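Local coordinates for protein prophenoloxidase b (Marsupenaeus japonicus, PDB 3WKY) that is the hemolymph zymogen of a type 3 copper phenoloxidase that, once activated, probably hydroxylates monophenols and oxidises o-diphenols, at residues T47-E52 with K104-S109; F506-F511 with R525-V530; H591-A596 with Y634-R639. One frame throughout, in Å; residues are numbered along the deposited sequence.

Contact 1: residues T47-E52 with K104-S109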
loop_
_atom_site.group_PDB
_atom_site.type_symbol
_atom_site.label_atom_id
_atom_site.label_comp_id
_atom_site.label_asym_id
_atom_site.label_seq_id
_atom_site.Cartn_x
_atom_site.Cartn_y
_atom_site.Cartn_z
ATOM N N THR A 47 -42.309 -39.461 -12.949
ATOM C CA THR A 47 -42.152 -40.907 -13.082
ATOM C C THR A 47 -41.877 -41.534 -11.731
ATOM O O THR A 47 -41.284 -40.903 -10.858
ATOM C CB THR A 47 -40.984 -41.287 -14.010
ATOM O OG1 THR A 47 -39.781 -40.667 -13.539
ATOM C CG2 THR A 47 -41.262 -40.854 -15.435
ATOM N N VAL A 48 -42.315 -42.776 -11.555
ATOM C CA VAL A 48 -41.944 -43.531 -10.372
ATOM C C VAL A 48 -40.519 -44.022 -10.568
ATOM O O VAL A 48 -40.193 -44.589 -11.612
ATOM C CB VAL A 48 -42.866 -44.747 -10.148
ATOM C CG1 VAL A 48 -42.442 -45.512 -8.896
ATOM C CG2 VAL A 48 -44.318 -44.297 -10.036
ATOM N N LEU A 49 -39.669 -43.799 -9.575
ATOM C CA LEU A 49 -38.297 -44.279 -9.655
ATOM C C LEU A 49 -38.164 -45.635 -8.962
ATOM O O LEU A 49 -38.203 -45.718 -7.736
ATOM C CB LEU A 49 -37.326 -43.264 -9.044
ATOM C CG LEU A 49 -35.840 -43.627 -9.120
ATOM C CD1 LEU A 49 -35.439 -43.875 -10.560
ATOM C CD2 LEU A 49 -34.969 -42.540 -8.500
ATOM N N ASP A 50 -38.023 -46.690 -9.762
ATOM C CA ASP A 50 -37.823 -48.044 -9.247
ATOM C C ASP A 50 -36.681 -48.081 -8.239
ATOM O O ASP A 50 -35.578 -47.621 -8.536
ATOM C CB ASP A 50 -37.495 -49.005 -10.394
ATOM C CG ASP A 50 -38.715 -49.406 -11.199
ATOM O OD1 ASP A 50 -39.777 -48.764 -11.050
ATOM O OD2 ASP A 50 -38.606 -50.366 -11.992
ATOM N N PRO A 51 -36.941 -48.615 -7.033
ATOM C CA PRO A 51 -35.896 -48.780 -6.015
ATOM C C PRO A 51 -34.664 -49.525 -6.535
ATOM O O PRO A 51 -33.552 -49.257 -6.071
ATOM C CB PRO A 51 -36.595 -49.619 -4.943
ATOM C CG PRO A 51 -38.021 -49.194 -5.028
ATOM C CD PRO A 51 -38.286 -48.889 -6.486
ATOM N N GLU A 52 -34.863 -50.446 -7.476
ATOM C CA GLU A 52 -33.764 -51.213 -8.055
ATOM C C GLU A 52 -32.843 -50.315 -8.879
ATOM O O GLU A 52 -31.625 -50.493 -8.881
ATOM C CB GLU A 52 -34.300 -52.342 -8.935
ATOM C CG GLU A 52 -35.107 -53.400 -8.196
ATOM C CD GLU A 52 -35.635 -54.481 -9.126
ATOM O OE1 GLU A 52 -34.824 -55.086 -9.861
ATOM O OE2 GLU A 52 -36.863 -54.718 -9.128
ATOM N N LYS A 104 -35.116 -39.196 -15.471
ATOM C CA LYS A 104 -35.069 -37.809 -15.924
ATOM C C LYS A 104 -35.737 -36.805 -14.981
ATOM O O LYS A 104 -35.224 -35.697 -14.797
ATOM C CB LYS A 104 -35.675 -37.692 -17.319
ATOM C CG LYS A 104 -35.650 -36.292 -17.888
ATOM C CD LYS A 104 -36.345 -36.246 -19.231
ATOM C CE LYS A 104 -36.002 -34.983 -19.986
ATOM N NZ LYS A 104 -36.731 -33.767 -19.548
ATOM N N ASP A 105 -36.866 -37.185 -14.383
ATOM C CA ASP A 105 -37.575 -36.300 -13.452
ATOM C C ASP A 105 -36.864 -36.123 -12.111
ATOM O O ASP A 105 -37.230 -35.252 -11.325
ATOM C CB ASP A 105 -38.989 -36.832 -13.172
ATOM C CG ASP A 105 -39.973 -36.505 -14.276
ATOM O OD1 ASP A 105 -39.861 -35.419 -14.885
ATOM O OD2 ASP A 105 -40.874 -37.337 -14.526
ATOM N N HIS A 106 -35.860 -36.953 -11.849
ATOM C CA HIS A 106 -35.283 -37.061 -10.518
ATOM C C HIS A 106 -33.838 -36.590 -10.422
ATOM O O HIS A 106 -33.254 -36.607 -9.338
ATOM C CB HIS A 106 -35.383 -38.507 -10.042
ATOM C CG HIS A 106 -36.772 -39.057 -10.127
ATOM N ND1 HIS A 106 -37.671 -38.969 -9.085
ATOM C CD2 HIS A 106 -37.431 -39.662 -11.145
ATOM C CE1 HIS A 106 -38.818 -39.515 -9.451
ATOM N NE2 HIS A 106 -38.700 -39.941 -10.697
ATOM N N VAL A 107 -33.270 -36.180 -11.553
ATOM C CA VAL A 107 -31.883 -35.726 -11.600
ATOM C C VAL A 107 -31.796 -34.302 -12.125
ATOM O O VAL A 107 -32.641 -33.866 -12.915
ATOM C CB VAL A 107 -31.010 -36.630 -12.499
ATOM C CG1 VAL A 107 -30.772 -37.974 -11.844
ATOM C CG2 VAL A 107 -31.656 -36.808 -13.851
ATOM N N ASN A 108 -30.785 -33.570 -11.659
ATOM C CA ASN A 108 -30.465 -32.240 -12.158
ATOM C C ASN A 108 -30.366 -32.298 -13.693
ATOM O O ASN A 108 -29.733 -33.200 -14.238
ATOM C CB ASN A 108 -29.133 -31.811 -11.519
ATOM C CG ASN A 108 -28.606 -30.515 -12.071
ATOM O OD1 ASN A 108 -28.125 -30.470 -13.200
ATOM N ND2 ASN A 108 -28.668 -29.449 -11.268
ATOM N N SER A 109 -31.003 -31.364 -14.397
ATOM C CA SER A 109 -31.080 -31.493 -15.846
ATOM C C SER A 109 -29.724 -31.360 -16.537
ATOM O O SER A 109 -29.473 -32.061 -17.517
ATOM C CB SER A 109 -32.115 -30.540 -16.451
ATOM O OG SER A 109 -31.918 -29.212 -16.015
HETATM O O HOH W 1 -38.553 -39.046 -15.525
#
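T47 meets D105 and H106 where the strand 45-47 runs past the turn between helices 93-103 and 109-122. That turn belongs to the all-alpha region of the hemocyanin fold, and the contact lies near the protein surface. The backbone N of T47 donates to OD2 of D105 at 3.0 Å. The bond is fairly straight, at 161°. It reaches the carboxylate oxygen on its anti side and a little out of the carboxylate plane. The other oxygen, OD1, takes the backbone N of T22, so both arms of the carboxylate are used.

The oxygens of T47 share one donor. NE2 of H106 lies 2.8 Å from T47 O and 3.1 Å from T47 OG1, and it bonds to both. Each acceptor lies close to the plane of the imidazole, but NE2 itself stands above the carbonyl plane of T47. With OG1 placed between the backbone N and the carbonyl carbon (chi1 55°), the hydroxyl faces the same N-H as the carbonyl. OG1 also bonds to M102 O in helix 93-103. A water completes the grip: it donates to T47 OG1 and accepts from D105 N, each at 2.8 Å.

The backbone of V48 pairs with P35. L49 then lays a methylene over the ring of H106 while its side chain also touches L61 and M102. The imidazole is thus held at its edge by T47 and covered on one face by L49, whose CB sits 4.0 Å from the ring centroid, 11° off the normal.

Contact 2: residues F506-F511 with R525-V530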
loop_
_atom_site.group_PDB
_atom_site.type_symbol
_atom_site.label_atom_id
_atom_site.label_comp_id
_atom_site.label_asym_id
_atom_site.label_seq_id
_atom_site.Cartn_x
_atom_site.Cartn_y
_atom_site.Cartn_z
ATOM N N PHE A 506 2.002 -27.034 -39.099
ATOM C CA PHE A 506 1.665 -26.132 -37.978
ATOM C C PHE A 506 1.718 -24.676 -38.427
ATOM O O PHE A 506 2.437 -24.336 -39.370
ATOM C CB PHE A 506 2.626 -26.350 -36.793
ATOM C CG PHE A 506 2.439 -27.669 -36.095
ATOM C CD1 PHE A 506 3.077 -28.813 -36.551
ATOM C CD2 PHE A 506 1.614 -27.769 -34.980
ATOM C CE1 PHE A 506 2.894 -30.037 -35.907
ATOM C CE2 PHE A 506 1.431 -28.985 -34.333
ATOM C CZ PHE A 506 2.077 -30.117 -34.792
ATOM N N LEU A 507 0.965 -23.814 -37.737
ATOM C CA LEU A 507 0.828 -22.412 -38.113
ATOM C C LEU A 507 1.236 -21.551 -36.916
ATOM O O LEU A 507 0.974 -21.933 -35.772
ATOM C CB LEU A 507 -0.640 -22.100 -38.448
ATOM C CG LEU A 507 -0.997 -20.742 -39.072
ATOM C CD1 LEU A 507 -0.662 -20.729 -40.567
ATOM C CD2 LEU A 507 -2.472 -20.412 -38.859
ATOM N N ALA A 508 1.881 -20.413 -37.180
ATOM C CA ALA A 508 2.160 -19.410 -36.139
ATOM C C ALA A 508 2.356 -18.051 -36.793
ATOM O O ALA A 508 2.801 -17.973 -37.932
ATOM C CB ALA A 508 3.402 -19.793 -35.336
ATOM N N PRO A 509 2.028 -16.966 -36.078
ATOM C CA PRO A 509 2.325 -15.657 -36.676
ATOM C C PRO A 509 3.831 -15.465 -36.834
ATOM O O PRO A 509 4.621 -16.023 -36.058
ATOM C CB PRO A 509 1.792 -14.657 -35.630
ATOM C CG PRO A 509 0.837 -15.451 -34.787
ATOM C CD PRO A 509 1.384 -16.850 -34.754
ATOM N N LYS A 510 4.233 -14.688 -37.831
ATOM C CA LYS A 510 5.647 -14.421 -38.038
ATOM C C LYS A 510 6.164 -13.328 -37.094
ATOM O O LYS A 510 7.299 -13.402 -36.601
ATOM C CB LYS A 510 5.903 -14.045 -39.506
ATOM C CG LYS A 510 7.372 -13.842 -39.843
ATOM C CD LYS A 510 7.593 -13.812 -41.359
ATOM C CE LYS A 510 9.079 -13.676 -41.702
ATOM N NZ LYS A 510 9.298 -13.660 -43.178
ATOM N N PHE A 511 5.321 -12.333 -36.829
ATOM C CA PHE A 511 5.724 -11.170 -36.040
ATOM C C PHE A 511 4.946 -11.063 -34.735
ATOM O O PHE A 511 3.766 -11.425 -34.683
ATOM C CB PHE A 511 5.516 -9.891 -36.854
ATOM C CG PHE A 511 6.229 -9.910 -38.179
ATOM C CD1 PHE A 511 7.567 -9.550 -38.265
ATOM C CD2 PHE A 511 5.567 -10.314 -39.328
ATOM C CE1 PHE A 511 8.230 -9.579 -39.492
ATOM C CE2 PHE A 511 6.224 -10.350 -40.548
ATOM C CZ PHE A 511 7.553 -9.983 -40.628
ATOM N N ARG A 525 5.573 -20.969 -28.234
ATOM C CA ARG A 525 4.361 -20.700 -27.460
ATOM C C ARG A 525 3.173 -20.491 -28.398
ATOM O O ARG A 525 2.034 -20.366 -27.936
ATOM C CB ARG A 525 4.535 -19.463 -26.568
ATOM C CG ARG A 525 5.836 -19.437 -25.742
ATOM C CD ARG A 525 6.024 -20.699 -24.870
ATOM N NE ARG A 525 4.821 -21.077 -24.123
ATOM C CZ ARG A 525 4.444 -20.519 -22.970
ATOM N NH1 ARG A 525 5.157 -19.526 -22.446
ATOM N NH2 ARG A 525 3.343 -20.939 -22.354
ATOM N N TYR A 526 3.446 -20.440 -29.705
ATOM C CA TYR A 526 2.419 -20.126 -30.706
ATOM C C TYR A 526 1.992 -21.271 -31.637
ATOM O O TYR A 526 0.876 -21.245 -32.132
ATOM C CB TYR A 526 2.841 -18.934 -31.585
ATOM C CG TYR A 526 2.580 -17.567 -30.973
ATOM C CD1 TYR A 526 1.375 -16.911 -31.180
ATOM C CD2 TYR A 526 3.547 -16.929 -30.199
ATOM C CE1 TYR A 526 1.130 -15.652 -30.623
ATOM C CE2 TYR A 526 3.311 -15.673 -29.637
ATOM C CZ TYR A 526 2.110 -15.042 -29.863
ATOM O OH TYR A 526 1.872 -13.797 -29.317
ATOM N N TRP A 527 2.865 -22.240 -31.924
ATOM C CA TRP A 527 2.531 -23.239 -32.961
ATOM C C TRP A 527 1.193 -23.929 -32.707
ATOM O O TRP A 527 0.966 -24.448 -31.616
ATOM C CB TRP A 527 3.617 -24.308 -33.077
ATOM C CG TRP A 527 4.918 -23.762 -33.554
ATOM C CD1 TRP A 527 6.082 -23.676 -32.842
ATOM C CD2 TRP A 527 5.193 -23.218 -34.853
ATOM N NE1 TRP A 527 7.066 -23.117 -33.622
ATOM C CE2 TRP A 527 6.548 -22.825 -34.858
ATOM C CE3 TRP A 527 4.429 -23.034 -36.011
ATOM C CZ2 TRP A 527 7.159 -22.251 -35.980
ATOM C CZ3 TRP A 527 5.032 -22.450 -37.123
ATOM C CH2 TRP A 527 6.386 -22.063 -37.096
ATOM N N THR A 528 0.322 -23.935 -33.717
ATOM C CA THR A 528 -0.958 -24.631 -33.607
ATOM C C THR A 528 -1.126 -25.607 -34.764
ATOM O O THR A 528 -0.673 -25.352 -35.888
ATOM C CB THR A 528 -2.169 -23.659 -33.543
ATOM O OG1 THR A 528 -3.371 -24.402 -33.281
ATOM C CG2 THR A 528 -2.313 -22.852 -34.851
ATOM N N GLU A 529 -1.760 -26.733 -34.472
ATOM C CA GLU A 529 -1.931 -27.779 -35.478
ATOM C C GLU A 529 -2.834 -27.322 -36.619
ATOM O O GLU A 529 -3.925 -26.804 -36.398
ATOM C CB GLU A 529 -2.484 -29.059 -34.829
ATOM C CG GLU A 529 -2.633 -30.246 -35.806
ATOM C CD GLU A 529 -2.977 -31.536 -35.094
ATOM O OE1 GLU A 529 -2.433 -31.777 -33.982
ATOM O OE2 GLU A 529 -3.794 -32.311 -35.646
ATOM N N VAL A 530 -2.361 -27.524 -37.851
ATOM C CA VAL A 530 -3.143 -27.262 -39.053
ATOM C C VAL A 530 -3.642 -28.609 -39.578
ATOM O O VAL A 530 -4.826 -28.766 -39.897
ATOM C CB VAL A 530 -2.281 -26.605 -40.141
ATOM C CG1 VAL A 530 -3.023 -26.568 -41.495
ATOM C CG2 VAL A 530 -1.871 -25.208 -39.723
#
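A508 puts its methyl onto the indole of W527, the clearest bump against a flat surface in this contact. A508 CB lies over one face of the six-membered ring, offset to its rim, 3.8 Å from the centroid. CE3 of W527 is the nearest ring atom, at 3.5 Å. With CG of W527 beside its backbone N (chi1 -65°), the indole swings across the partner strand at A508. F506 CB packs against the same CE3 at 3.9 Å. The indole also touches H591 and L636. Were W527 cut back to an alanine, A508 and F506 would probably be left with a gap between them and L636 would lose a neighbour.

P509 fills the next position. Its CD touches CD1 of Y526 at 3.6 Å, and the two side chains cross at about a right angle. CB of A508 also meets CB of Y526.

On the face that carries L507 and T528, CB of L507 sits against CG2 of V530, at 3.6 Å, and lies further from CG2 of T528. The chain turns a corner at V530, and this brings the valine methyl over the strand. On the face of F506 and E529, the phenyl CE2 leans on the E529 methylene. The E529 carboxylate is hydrogen-bonded to S617, S553 and Y224, and T528 OG1 bonds to N228 and R232.

Two backbone hydrogen bonds, L507 N to T528 O and T528 N to L507 O, are each 2.9 Å. F506 and E529 follow as a non-hydrogen-bonded pair. This is antiparallel pairing at the edge of the main sheet within the chain, in the Ig-like hemocyanin domain.

Contact 3: residues H591-A596 with Y634-R639. With EDO (1,2-ethanediol), chain N.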
loop_
_atom_site.group_PDB
_atom_site.type_symbol
_atom_site.label_atom_id
_atom_site.label_comp_id
_atom_site.label_asym_id
_atom_site.label_seq_id
_atom_site.Cartn_x
_atom_site.Cartn_y
_atom_site.Cartn_z
ATOM N N HIS A 591 3.765 -18.177 -40.469
ATOM C CA HIS A 591 4.577 -19.329 -40.832
ATOM C C HIS A 591 3.661 -20.528 -41.048
ATOM O O HIS A 591 2.706 -20.725 -40.299
ATOM C CB HIS A 591 5.546 -19.694 -39.710
ATOM C CG HIS A 591 6.620 -18.682 -39.457
ATOM N ND1 HIS A 591 7.527 -18.296 -40.422
ATOM C CD2 HIS A 591 6.965 -18.015 -38.328
ATOM C CE1 HIS A 591 8.366 -17.415 -39.906
ATOM N NE2 HIS A 591 8.048 -17.229 -38.636
ATOM N N PHE A 592 3.991 -21.351 -42.044
ATOM C CA PHE A 592 3.249 -22.573 -42.352
ATOM C C PHE A 592 4.330 -23.654 -42.408
ATOM O O PHE A 592 4.977 -23.867 -43.438
ATOM C CB PHE A 592 2.544 -22.378 -43.701
ATOM C CG PHE A 592 1.523 -23.436 -44.065
ATOM C CD1 PHE A 592 1.904 -24.567 -44.793
ATOM C CD2 PHE A 592 0.171 -23.246 -43.793
ATOM C CE1 PHE A 592 0.958 -25.526 -45.175
ATOM C CE2 PHE A 592 -0.778 -24.194 -44.174
ATOM C CZ PHE A 592 -0.379 -25.336 -44.872
ATOM N N PHE A 593 4.562 -24.301 -41.271
ATOM C CA PHE A 593 5.648 -25.272 -41.117
ATOM C C PHE A 593 5.178 -26.643 -41.586
ATOM O O PHE A 593 4.086 -27.086 -41.215
ATOM C CB PHE A 593 6.057 -25.339 -39.633
ATOM C CG PHE A 593 6.978 -26.505 -39.271
ATOM C CD1 PHE A 593 6.461 -27.776 -38.990
ATOM C CD2 PHE A 593 8.340 -26.306 -39.136
ATOM C CE1 PHE A 593 7.293 -28.829 -38.630
ATOM C CE2 PHE A 593 9.189 -27.354 -38.776
ATOM C CZ PHE A 593 8.661 -28.618 -38.516
ATOM N N VAL A 594 6.003 -27.321 -42.386
ATOM C CA VAL A 594 5.660 -28.646 -42.906
ATOM C C VAL A 594 6.794 -29.628 -42.632
ATOM O O VAL A 594 7.943 -29.369 -42.998
ATOM C CB VAL A 594 5.422 -28.603 -44.443
ATOM C CG1 VAL A 594 5.059 -30.001 -44.977
ATOM C CG2 VAL A 594 4.352 -27.581 -44.794
ATOM N N MET A 595 6.478 -30.756 -41.997
ATOM C CA MET A 595 7.472 -31.804 -41.803
ATOM C C MET A 595 6.979 -33.169 -42.285
ATOM O O MET A 595 5.852 -33.578 -41.992
ATOM C CB MET A 595 7.885 -31.899 -40.336
ATOM C CG MET A 595 8.952 -32.944 -40.057
ATOM S SD MET A 595 9.325 -33.009 -38.286
ATOM C CE MET A 595 10.735 -34.123 -38.234
ATOM N N ALA A 596 7.821 -33.863 -43.044
ATOM C CA ALA A 596 7.523 -35.239 -43.446
ATOM C C ALA A 596 8.293 -36.172 -42.521
ATOM O O ALA A 596 9.527 -36.149 -42.477
ATOM C CB ALA A 596 7.920 -35.478 -44.909
ATOM N N TYR A 634 4.900 -32.521 -31.701
ATOM C CA TYR A 634 6.266 -32.774 -32.159
ATOM C C TYR A 634 6.423 -32.248 -33.577
ATOM O O TYR A 634 5.503 -32.373 -34.389
ATOM C CB TYR A 634 6.552 -34.279 -32.098
ATOM C CG TYR A 634 7.660 -34.795 -33.009
ATOM C CD1 TYR A 634 7.382 -35.216 -34.299
ATOM C CD2 TYR A 634 8.968 -34.920 -32.547
ATOM C CE1 TYR A 634 8.384 -35.715 -35.124
ATOM C CE2 TYR A 634 9.984 -35.419 -33.377
ATOM C CZ TYR A 634 9.676 -35.816 -34.653
ATOM O OH TYR A 634 10.677 -36.316 -35.487
ATOM N N PRO A 635 7.577 -31.636 -33.880
ATOM C CA PRO A 635 8.739 -31.458 -33.004
ATOM C C PRO A 635 8.785 -30.068 -32.355
ATOM O O PRO A 635 9.805 -29.709 -31.765
ATOM C CB PRO A 635 9.899 -31.567 -33.993
ATOM C CG PRO A 635 9.360 -30.922 -35.237
ATOM C CD PRO A 635 7.863 -31.185 -35.257
ATOM N N LEU A 636 7.694 -29.316 -32.449
ATOM C CA LEU A 636 7.718 -27.896 -32.114
ATOM C C LEU A 636 7.243 -27.589 -30.684
ATOM O O LEU A 636 6.598 -26.567 -30.448
ATOM C CB LEU A 636 6.886 -27.109 -33.127
ATOM C CG LEU A 636 7.387 -27.271 -34.574
ATOM C CD1 LEU A 636 6.480 -26.509 -35.525
ATOM C CD2 LEU A 636 8.825 -26.788 -34.688
ATOM N N GLU A 637 7.560 -28.475 -29.743
ATOM C CA GLU A 637 7.338 -28.171 -28.330
ATOM C C GLU A 637 8.617 -28.332 -27.515
ATOM O O GLU A 637 8.576 -28.277 -26.289
ATOM C CB GLU A 637 6.196 -29.016 -27.736
ATOM C CG GLU A 637 5.963 -30.365 -28.437
ATOM C CD GLU A 637 7.123 -31.321 -28.277
ATOM O OE1 GLU A 637 7.941 -31.432 -29.226
ATOM O OE2 GLU A 637 7.208 -31.989 -27.219
ATOM N N ARG A 638 9.759 -28.506 -28.183
ATOM C CA ARG A 638 11.032 -28.557 -27.456
ATOM C C ARG A 638 11.980 -27.439 -27.859
ATOM O O ARG A 638 11.901 -26.899 -28.961
ATOM C CB ARG A 638 11.764 -29.901 -27.648
ATOM C CG ARG A 638 11.150 -31.068 -26.891
ATOM C CD ARG A 638 12.128 -32.221 -26.725
ATOM N NE ARG A 638 11.427 -33.479 -26.467
ATOM C CZ ARG A 638 12.016 -34.670 -26.422
ATOM N NH1 ARG A 638 13.333 -34.776 -26.591
ATOM N NH2 ARG A 638 11.287 -35.753 -26.217
ATOM N N ARG A 639 12.914 -27.130 -26.968
ATOM C CA ARG A 639 13.911 -26.126 -27.281
ATOM C C ARG A 639 14.890 -26.669 -28.322
ATOM O O ARG A 639 15.006 -27.889 -28.521
ATOM C CB ARG A 639 14.658 -25.697 -26.023
ATOM C CG ARG A 639 15.510 -26.783 -25.411
ATOM C CD ARG A 639 15.945 -26.366 -24.010
ATOM N NE ARG A 639 17.315 -26.774 -23.723
ATOM C CZ ARG A 639 17.648 -27.844 -23.010
ATOM N NH1 ARG A 639 16.710 -28.625 -22.490
ATOM N NH2 ARG A 639 18.928 -28.127 -22.809
HETATM C C1 EDO N . 19.469 -25.876 -26.356
HETATM O O1 EDO N . 19.486 -26.889 -25.334
HETATM C C2 EDO N . 19.023 -24.558 -25.725
HETATM O O2 EDO N . 17.861 -24.033 -26.388
#
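P635 follows a cis peptide bond, and its ring presses against the side chains of both F593 and M595. The kinked loop 634-639 thereby covers part of one side of strand 588-598 in the Ig-like domain of the hemocyanin fold. No hydrogen bond links the two segments. The contact is apolar and buried.

M595 is fully extended, with CG anti to the backbone N (chi1 -178°) and the chain straight beyond it. It slides past P635, and its SD lies 3.7 Å from P635 CG. The end methyl goes further, to Y634, where CE stands 3.5 Å from OH. The sulfur is 5.0 Å from the centroid of the Y634 ring and approaches it obliquely, a Met-aromatic contact. The hydroxyl of Y634 bonds to Q418 O, while its ring stacks on W630 and meets Y414 edge-to-face. P635 CB lies over one face of that same ring, so the Y634-P635 pair packs on itself as well as on the strand.

F593 comes from the opposite direction to P635 and L636. Its CZ reaches P635 CG at 4.1 Å. One face of its ring takes CD1 of L636, 3.8 Å from the centroid and 14° off the normal, a CH-pi contact. CD2 of the same leucine lies by CE2. F593 also touches M655 and V649, M595 touches M655, and L636 touches F648.

Beyond the packed part, R639 loosely holds a 1,2-ethanediol, probably from the crystallisation liquor, which also bonds to S640 O and to G515 O of a third subunit. The two guanidinium bonds are weak: NE to O1 at 2.7 Å and NH2 to O1 at 2.9 Å.

Overall arrangement
Contacts 2 and 3 are neighbours in one sheet, with centres about 9 Å apart. Strands 501-509 and 588-598 run side by side, and A508 O lies 2.7 Å from H591 N, while F506 O lies 2.9 Å from F593 N. W527 of contact 2 packs on L636 of contact 3, CD1 to CB at 3.5 Å. Contact 1 stands apart, on the opposite side of the chain's centre, with centres about 49 Å from contact 2 and 51 Å from contact 3. Contact 2 also touches helices 218-239 and 391-409, which supply H226 and H397 around the dicopper-oxygen cluster.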